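Local coordinates for putative cell adhesion protein (Bacteroides thetaiotaomicron, PDB 4DGU) that is a putative cell adhesion protein of the fimbrillin-like family that binds zinc ions and probably serves as a building block of pili, at residues A196-I200 / Q210-A214. Sequence-based numbering, arbitrary orientation.
Sequences AGEEI and QKISA. With ZN (zinc ion), chain F.
The carboxylate of E199 meets K211 with one oxygen and a zinc ion with the other. OE1 forms a salt bridge with K211 NZ, 2.8 Å away, which meets it on the syn side, 28° out of the carboxylate plane, while OE2 binds zinc at 2.2 Å. With CG beside its backbone N (chi1 -66°) and the rest of the chain extended, K211 reaches across to that carboxylate; a long lysine suits the span. The same ammonium donates to a water, 3.1 Å from NZ, that is itself a zinc ligand, which places K211 in the second shell of the metal, where it probably steadies the water and E199. E137 of the second subunit also binds the ion, and K233 of that subunit is a further partner, donating to E199 OE2. Between the backbones, G197 N gives a short bond of 2.7 Å to A214 O. A214 N returns a weak one, 3.3 Å long, to E198 O, which also accepts a weak bond from I200 N, closing an inverse gamma turn centred on E199. Glycine suits position 197, where phi is positive (76°). The small S213 packs its OG 3.3 Å from E199 CA, and that hydroxyl is satisfied by K233 O of the second subunit. I212 to A214 also pair in parallel with a strand of that subunit: an intersubunit zinc site beside a strand-paired edge of a fimbrillin-like β-domain.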
# COMPACT_ATOMS: atom_id res chain seq x y z
N ALA A 196 -3.71 1.12 -11.98
CA ALA A 196 -3.52 2.49 -11.48
C ALA A 196 -3.55 3.45 -12.66
O ALA A 196 -2.95 3.17 -13.71
CB ALA A 196 -2.21 2.61 -10.74
N GLY A 197 -4.36 4.50 -12.53
CA GLY A 197 -4.54 5.49 -13.58
C GLY A 197 -5.41 5.05 -14.75
O GLY A 197 -5.49 5.76 -15.76
N GLU A 198 -6.07 3.88 -14.64
CA GLU A 198 -6.94 3.37 -15.71
C GLU A 198 -8.21 4.20 -15.67
O GLU A 198 -8.85 4.30 -14.61
CB GLU A 198 -7.19 1.85 -15.56
CG GLU A 198 -7.61 1.10 -16.82
CD GLU A 198 -7.75 -0.42 -16.74
OE1 GLU A 198 -7.39 -1.03 -15.70
OE2 GLU A 198 -8.22 -1.02 -17.73
N GLU A 199 -8.53 4.87 -16.79
CA GLU A 199 -9.68 5.77 -16.92
C GLU A 199 -10.94 4.99 -17.20
O GLU A 199 -11.52 5.11 -18.27
CB GLU A 199 -9.42 6.81 -18.01
CG GLU A 199 -8.06 7.48 -17.89
CD GLU A 199 -7.73 8.47 -18.98
OE1 GLU A 199 -8.64 8.84 -19.74
OE2 GLU A 199 -6.54 8.84 -19.10
N ILE A 200 -11.38 4.21 -16.21
CA ILE A 200 -12.52 3.32 -16.33
C ILE A 200 -13.86 4.03 -16.09
O ILE A 200 -14.87 3.60 -16.64
CB ILE A 200 -12.38 2.05 -15.43
CG1 ILE A 200 -12.23 2.38 -13.95
CG2 ILE A 200 -11.23 1.17 -15.91
CD1 ILE A 200 -12.88 1.33 -13.03
N GLN A 210 -17.02 13.97 -17.00
CA GLN A 210 -15.74 14.04 -16.32
C GLN A 210 -15.23 12.63 -16.11
O GLN A 210 -16.03 11.70 -16.07
CB GLN A 210 -15.84 14.80 -14.99
CG GLN A 210 -16.03 16.29 -15.18
CD GLN A 210 -15.20 17.06 -14.21
OE1 GLN A 210 -14.06 17.44 -14.50
NE2 GLN A 210 -15.77 17.28 -13.02
N LYS A 211 -13.91 12.48 -16.07
CA LYS A 211 -13.30 11.16 -15.87
C LYS A 211 -13.13 10.87 -14.38
O LYS A 211 -12.94 11.78 -13.57
CB LYS A 211 -11.96 11.08 -16.61
CG LYS A 211 -12.11 11.15 -18.14
CD LYS A 211 -10.77 11.35 -18.81
CE LYS A 211 -10.84 11.14 -20.30
NZ LYS A 211 -9.50 11.28 -20.93
N ILE A 212 -13.24 9.59 -14.04
CA ILE A 212 -13.06 9.03 -12.70
C ILE A 212 -12.08 7.85 -12.91
O ILE A 212 -12.41 6.92 -13.64
CB ILE A 212 -14.40 8.61 -12.01
CG1 ILE A 212 -15.47 9.71 -12.02
CG2 ILE A 212 -14.15 8.11 -10.60
CD1 ILE A 212 -16.94 9.13 -11.81
N SER A 213 -10.88 7.91 -12.35
CA SER A 213 -9.92 6.83 -12.59
C SER A 213 -9.44 6.23 -11.29
O SER A 213 -9.57 6.83 -10.21
CB SER A 213 -8.73 7.34 -13.39
OG SER A 213 -9.16 8.02 -14.55
N ALA A 214 -8.84 5.03 -11.40
CA ALA A 214 -8.28 4.36 -10.24
C ALA A 214 -6.97 5.02 -9.89
O ALA A 214 -6.21 5.40 -10.77
CB ALA A 214 -8.09 2.88 -10.52
ZN ZN F . -6.26 10.94 -19.60
O HOH W 1 -7.66 12.57 -18.82